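Local coordinates for probable glutamine-binding lipoprotein GlnH (GLNBP) (Mycobacterium tuberculosis, PDB 6H20) that binds amino acids such as aspartate, glutamate and asparagine as a family 3 solute-binding lipoprotein and regulates Protein Kinase G activity to control glutamate metabolism, at residues R256-G261 / P278-P283; R32-A35 / E39-A42. All coordinates share one frame; numbering follows the deposited sequence.

Interaction 1 (R256-G261 / P278-P283); sequences RIRNDG and PAPPTP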
ATOM      1  N   ARG A 256      10.674  12.648  11.414  1.00 15.26           N
ATOM      2  CA  ARG A 256      11.724  13.383  10.715  1.00 15.23           C
ATOM      3  C   ARG A 256      11.276  13.813   9.325  1.00 16.95           C
ATOM      4  O   ARG A 256      11.379  14.994   8.975  1.00 17.47           O
ATOM      5  CB  ARG A 256      13.011  12.571  10.622  1.00 15.11           C
ATOM      6  CG  ARG A 256      14.093  13.388   9.938  1.00 15.27           C
ATOM      7  CD  ARG A 256      15.396  12.641   9.836  1.00 16.36           C
ATOM      8  NE  ARG A 256      15.338  11.368   9.110  1.00 17.01           N
ATOM      9  CZ  ARG A 256      15.319  11.251   7.781  1.00 18.52           C
ATOM     10  NH1 ARG A 256      15.295  12.332   7.007  1.00 19.81           N
ATOM     11  NH2 ARG A 256      15.316  10.043   7.223  1.00 19.83           N
ATOM     12  N   ILE A 257      10.776  12.876   8.516  1.00 15.31           N
ATOM     13  CA  ILE A 257      10.503  13.226   7.119  1.00 14.58           C
ATOM     14  C   ILE A 257       9.276  14.123   6.978  1.00 16.09           C
ATOM     15  O   ILE A 257       9.189  14.910   6.026  1.00 19.00           O
ATOM     16  CB  ILE A 257      10.459  11.994   6.195  1.00 15.47           C
ATOM     17  CG1 ILE A 257       9.250  11.106   6.500  1.00 15.91           C
ATOM     18  CG2 ILE A 257      11.770  11.231   6.265  1.00 18.26           C
ATOM     19  CD1 ILE A 257       9.022  10.004   5.422  1.00 18.73           C
ATOM     20  N   ARG A 258       8.305  14.029   7.894  1.00 16.95           N
ATOM     21  CA  ARG A 258       7.177  14.959   7.818  1.00 17.05           C
ATOM     22  C   ARG A 258       7.612  16.393   8.071  1.00 20.37           C
ATOM     23  O   ARG A 258       6.978  17.328   7.568  1.00 22.81           O
ATOM     24  CB  ARG A 258       6.086  14.596   8.820  1.00 19.38           C
ATOM     25  CG  ARG A 258       5.366  13.297   8.518  1.00 22.03           C
ATOM     26  CD  ARG A 258       4.123  13.198   9.379  1.00 22.27           C
ATOM     27  NE  ARG A 258       3.577  11.847   9.439  1.00 20.48           N
ATOM     28  CZ  ARG A 258       3.917  10.931  10.348  1.00 19.78           C
ATOM     29  NH1 ARG A 258       4.828  11.201  11.286  1.00 21.97           N
ATOM     30  NH2 ARG A 258       3.349   9.735  10.319  1.00 18.35           N
ATOM     31  N   ASN A 259       8.687  16.588   8.834  1.00 19.20           N
ATOM     32  CA  ASN A 259       9.067  17.914   9.299  1.00 19.90           C
ATOM     33  C   ASN A 259      10.307  18.481   8.623  1.00 22.24           C
ATOM     34  O   ASN A 259      10.536  19.694   8.708  1.00 25.55           O
ATOM     35  CB  ASN A 259       9.286  17.870  10.816  1.00 19.49           C
ATOM     36  CG  ASN A 259       7.993  17.840  11.556  1.00 19.51           C
ATOM     37  OD1 ASN A 259       7.327  18.874  11.687  1.00 26.38           O
ATOM     38  ND2 ASN A 259       7.592  16.667  12.015  1.00 18.14           N
ATOM     39  N   ASP A 260      11.117  17.656   7.965  1.00 19.57           N
ATOM     40  CA  ASP A 260      12.357  18.141   7.378  1.00 17.61           C
ATOM     41  C   ASP A 260      12.259  18.363   5.878  1.00 19.83           C
ATOM     42  O   ASP A 260      13.281  18.603   5.232  1.00 25.30           O
ATOM     43  CB  ASP A 260      13.554  17.258   7.763  1.00 18.79           C
ATOM     44  CG  ASP A 260      13.634  15.946   6.984  1.00 20.41           C
ATOM     45  OD1 ASP A 260      12.767  15.650   6.116  1.00 19.03           O
ATOM     46  OD2 ASP A 260      14.602  15.184   7.235  1.00 19.97           O
ATOM     47  N   GLY A 261      11.055  18.273   5.311  1.00 19.21           N
ATOM     48  CA  GLY A 261      10.849  18.489   3.898  1.00 19.57           C
ATOM     49  C   GLY A 261      10.928  17.240   3.047  1.00 21.25           C
ATOM     50  O   GLY A 261      10.571  17.294   1.859  1.00 21.71           O
ATOM     51  N   PRO A 278      -0.629  17.551  -0.311  1.00 31.60           N
ATOM     52  CA  PRO A 278      -1.286  17.969   0.925  1.00 28.57           C
ATOM     53  C   PRO A 278      -0.230  18.050   2.018  1.00 27.65           C
ATOM     54  O   PRO A 278       0.946  17.761   1.797  1.00 32.49           O
ATOM     55  CB  PRO A 278      -2.247  16.815   1.196  1.00 29.51           C
ATOM     56  CG  PRO A 278      -1.480  15.605   0.715  1.00 28.01           C
ATOM     57  CD  PRO A 278      -0.704  16.091  -0.508  1.00 28.23           C
ATOM     58  N   ALA A 279      -0.659  18.474   3.201  1.00 29.79           N
ATOM     59  CA  ALA A 279       0.186  18.298   4.365  1.00 25.45           C
ATOM     60  C   ALA A 279       0.383  16.800   4.585  1.00 25.10           C
ATOM     61  O   ALA A 279      -0.488  15.999   4.231  1.00 29.36           O
ATOM     62  CB  ALA A 279      -0.487  18.891   5.597  1.00 25.74           C
ATOM     63  N   PRO A 280       1.518  16.387   5.147  1.00 24.73           N
ATOM     64  CA  PRO A 280       1.678  14.973   5.480  1.00 24.07           C
ATOM     65  C   PRO A 280       0.607  14.553   6.458  1.00 24.85           C
ATOM     66  O   PRO A 280       0.098  15.375   7.248  1.00 23.56           O
ATOM     67  CB  PRO A 280       3.073  14.917   6.125  1.00 24.87           C
ATOM     68  CG  PRO A 280       3.746  16.181   5.776  1.00 25.51           C
ATOM     69  CD  PRO A 280       2.680  17.201   5.531  1.00 24.94           C
ATOM     70  N   PRO A 281       0.223  13.280   6.453  1.00 20.02           N
ATOM     71  CA  PRO A 281      -0.766  12.805   7.428  1.00 23.41           C
ATOM     72  C   PRO A 281      -0.275  13.072   8.842  1.00 23.95           C
ATOM     73  O   PRO A 281       0.906  12.907   9.146  1.00 23.88           O
ATOM     74  CB  PRO A 281      -0.863  11.300   7.149  1.00 24.39           C
ATOM     75  CG  PRO A 281      -0.208  11.084   5.849  1.00 25.73           C
ATOM     76  CD  PRO A 281       0.754  12.194   5.610  1.00 20.70           C
ATOM     77  N   THR A 282      -1.185  13.517   9.697  1.00 23.67           N
ATOM     78  CA  THR A 282      -0.811  13.810  11.077  1.00 21.76           C
ATOM     79  C   THR A 282      -0.703  12.507  11.863  1.00 25.85           C
ATOM     80  O   THR A 282      -1.638  11.700  11.842  1.00 27.97           O
ATOM     81  CB  THR A 282      -1.860  14.720  11.716  1.00 26.90           C
ATOM     82  OG1 THR A 282      -1.875  15.979  11.027  1.00 32.73           O
ATOM     83  CG2 THR A 282      -1.544  14.959  13.182  1.00 27.69           C
ATOM     84  N   PRO A 283       0.417  12.254  12.542  1.00 20.53           N
ATOM     85  CA  PRO A 283       0.551  11.004  13.297  1.00 22.63           C
ATOM     86  C   PRO A 283      -0.334  11.009  14.530  1.00 22.60           C
ATOM     87  O   PRO A 283      -0.586  12.051  15.145  1.00 22.49           O
ATOM     88  CB  PRO A 283       2.031  10.992  13.694  1.00 21.23           C
ATOM     89  CG  PRO A 283       2.400  12.455  13.771  1.00 20.09           C
ATOM     90  CD  PRO A 283       1.626  13.091  12.633  1.00 21.56           C
TER
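Arg-258, in the last turn of its helix, comes closest by backbone to Pro-280 of the polyproline II-like segment 278-283, with 6.0 Å between their CA atoms. The contact is one arginine laid along a proline-rich segment. CG of Arg-258 stands beside its own backbone N (chi1 -68°), and the chain then runs extended to NE. Arg-258 CG packs on CB of Pro-280 at 3.7 Å, and the arginine chain and the proline ring lie alongside each other, pointing opposite ways. Further out, Arg-258 CD lies 3.2 Å from the carbonyl O of Pro-281. NE of Arg-258 is 2.9 Å from that same Pro-281 oxygen, which sits obliquely to the guanidinium. The ring of Pro-283 covers one guanidinium face, near the rim. CB and CG of Pro-283 each lie 3.7 Å from NH1 of Arg-258. The far end of the group is held by hydrogen bonds from NH2 to Val-137 O and Thr-136 OG1, which would help fix the rotation of the plane. This is surface packing away from the amino acid pocket. It joins the end of helix 244-259 to the loop that leads into strand 284-285. Pro-280 and Pro-281 also touch Trp-263 of helix 262-270, while Ile-257 packs on helix 77-90, where Arg-256 forms salt bridges with Glu-84 and Asp-88.

Interaction 2 (R32-A35 / E39-A42); sequences RPFA and EADA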
ATOM      1  N   ARG A  32       4.728   5.993  20.412  1.00 21.28           N
ATOM      2  CA  ARG A  32       5.530   7.202  20.395  1.00 19.76           C
ATOM      3  C   ARG A  32       6.997   6.858  20.132  1.00 18.13           C
ATOM      4  O   ARG A  32       7.498   5.843  20.622  1.00 20.99           O
ATOM      5  CB  ARG A  32       5.387   7.873  21.763  1.00 22.84           C
ATOM      6  CG  ARG A  32       5.987   9.235  21.872  1.00 26.31           C
ATOM      7  CD  ARG A  32       5.557   9.862  23.206  1.00 26.57           C
ATOM      8  NE  ARG A  32       4.118  10.113  23.236  1.00 30.02           N
ATOM      9  CZ  ARG A  32       3.541  11.190  22.708  1.00 30.41           C
ATOM     10  NH1 ARG A  32       4.282  12.118  22.116  1.00 34.58           N
ATOM     11  NH2 ARG A  32       2.226  11.341  22.772  1.00 37.86           N
ATOM     12  N   PRO A  33       7.711   7.666  19.356  1.00 16.94           N
ATOM     13  CA  PRO A  33       9.138   7.410  19.129  1.00 17.21           C
ATOM     14  C   PRO A  33       9.945   7.515  20.417  1.00 20.05           C
ATOM     15  O   PRO A  33       9.504   8.082  21.417  1.00 19.84           O
ATOM     16  CB  PRO A  33       9.544   8.518  18.155  1.00 16.85           C
ATOM     17  CG  PRO A  33       8.238   8.970  17.538  1.00 21.66           C
ATOM     18  CD  PRO A  33       7.217   8.830  18.593  1.00 19.24           C
ATOM     19  N   PHE A  34      11.163   6.973  20.368  1.00 19.96           N
ATOM     20  CA  PHE A  34      12.070   7.092  21.500  1.00 17.42           C
ATOM     21  C   PHE A  34      12.506   8.539  21.683  1.00 17.26           C
ATOM     22  O   PHE A  34      12.673   9.288  20.717  1.00 19.42           O
ATOM     23  CB  PHE A  34      13.317   6.253  21.254  1.00 19.12           C
ATOM     24  CG  PHE A  34      13.062   4.773  21.245  1.00 20.46           C
ATOM     25  CD1 PHE A  34      12.809   4.091  22.425  1.00 23.59           C
ATOM     26  CD2 PHE A  34      13.087   4.065  20.057  1.00 19.78           C
ATOM     27  CE1 PHE A  34      12.585   2.723  22.423  1.00 24.79           C
ATOM     28  CE2 PHE A  34      12.860   2.690  20.046  1.00 20.27           C
ATOM     29  CZ  PHE A  34      12.613   2.029  21.237  1.00 23.55           C
ATOM     30  N   ALA A  35      12.748   8.909  22.936  1.00 17.51           N
ATOM     31  CA  ALA A  35      13.171  10.275  23.236  1.00 17.71           C
ATOM     32  C   ALA A  35      14.644  10.510  22.936  1.00 17.72           C
ATOM     33  O   ALA A  35      15.017  11.632  22.574  1.00 20.39           O
ATOM     34  CB  ALA A  35      12.906  10.589  24.707  1.00 20.64           C
ATOM     35  N   GLU A  39      18.564   5.274  22.667  1.00 23.30           N
ATOM     36  CA  GLU A  39      17.456   4.320  22.725  1.00 20.10           C
ATOM     37  C   GLU A  39      17.086   3.829  21.329  1.00 21.23           C
ATOM     38  O   GLU A  39      16.877   2.627  21.108  1.00 24.46           O
ATOM     39  CB  GLU A  39      16.227   4.980  23.377  1.00 22.42           C
ATOM     40  CG  GLU A  39      16.268   5.126  24.907  1.00 25.01           C
ATOM     41  CD  GLU A  39      15.253   6.141  25.453  1.00 27.83           C
ATOM     42  OE1 GLU A  39      14.765   7.013  24.701  1.00 22.17           O
ATOM     43  OE2 GLU A  39      14.963   6.104  26.677  1.00 33.23           O
ATOM     44  N   ALA A  40      16.987   4.754  20.370  1.00 18.57           N
ATOM     45  CA  ALA A  40      16.613   4.376  19.010  1.00 20.45           C
ATOM     46  C   ALA A  40      17.671   3.481  18.385  1.00 19.94           C
ATOM     47  O   ALA A  40      17.352   2.442  17.786  1.00 20.33           O
ATOM     48  CB  ALA A  40      16.390   5.637  18.176  1.00 17.09           C
ATOM     49  N   ASP A  41      18.947   3.840  18.550  1.00 23.88           N
ATOM     50  CA  ASP A  41      20.003   3.024  17.961  1.00 26.60           C
ATOM     51  C   ASP A  41      20.019   1.625  18.560  1.00 25.99           C
ATOM     52  O   ASP A  41      20.290   0.644  17.855  1.00 25.47           O
ATOM     53  CB  ASP A  41      21.358   3.705  18.120  1.00 29.01           C
ATOM     54  CG  ASP A  41      21.515   4.896  17.206  1.00 30.43           C
ATOM     55  OD1 ASP A  41      20.901   4.907  16.110  1.00 35.81           O
ATOM     56  OD2 ASP A  41      22.258   5.826  17.585  1.00 35.08           O
ATOM     57  N   ALA A  42      19.712   1.503  19.853  1.00 25.35           N
ATOM     58  CA  ALA A  42      19.693   0.174  20.460  1.00 25.13           C
ATOM     59  C   ALA A  42      18.575  -0.683  19.879  1.00 28.41           C
ATOM     60  O   ALA A  42      18.724  -1.904  19.739  1.00 28.78           O
ATOM     61  CB  ALA A  42      19.558   0.286  21.980  1.00 24.30           C
TER
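Phe-34 reaches from the loop toward the first turns of helix 37-43. Its CB lies 3.8 Å from CB of Glu-39 and equally near the carboxylate oxygen OE1. Phe-34 CG is 3.8 Å from Glu-39 CB. Phe-34 CD1 packs on Glu-39 CB at 3.7 Å. On the other branch, Phe-34 CD2 meets Ala-40 CA at 3.7 Å and the methyl CB of Ala-40 at 4.1 Å. Phe-34 CE2 comes within 4.2 Å of Glu-39 O, which lies over the centre of one ring face. At the tip, Phe-34 CZ is 4.3 Å from Glu-39 O. The ring therefore rests against helix backbone as much as against side chains. The residues just before helix 37-43 pack back on its first turns, and the Glu-39 carboxylate reaches back to backbone N-H groups at its N-terminal end. CG of Glu-39 is beside the backbone N (chi1 -77°), and the chain extends past CG, which carries the carboxylate to the loop. The ring and carboxylate planes are 49° apart. The main partner of Glu-39 OE1 is Thr-36 N. Ala-35 N adds a weak, bent hydrogen bond to Glu-39 OE1 at 3.3 Å. Phe-34 also touches Arg-248, and Ala-40 touches Phe-249, both on helix 244-259.

Interaction 2 comes first along the chain and closes before interaction 1 opens. Their centres are 19 Å apart, and their nearest atoms are about 7 Å apart without touching. Helix 244-259 relates the two. Interaction 1 uses its C-terminal end, while segments 32-35 and 39-42 both pack against the same helix further back, around residues 248-251. A second tie is the small parallel sheet of strands 29-30 and 284-285: segment 32-35 follows one strand and segment 278-283 precedes the other. An early part of the chain is thus brought together with its C-terminal tail beside one helix. Both contacts are surface packing away from the annotated ligand site, on the same side of the chain's centre.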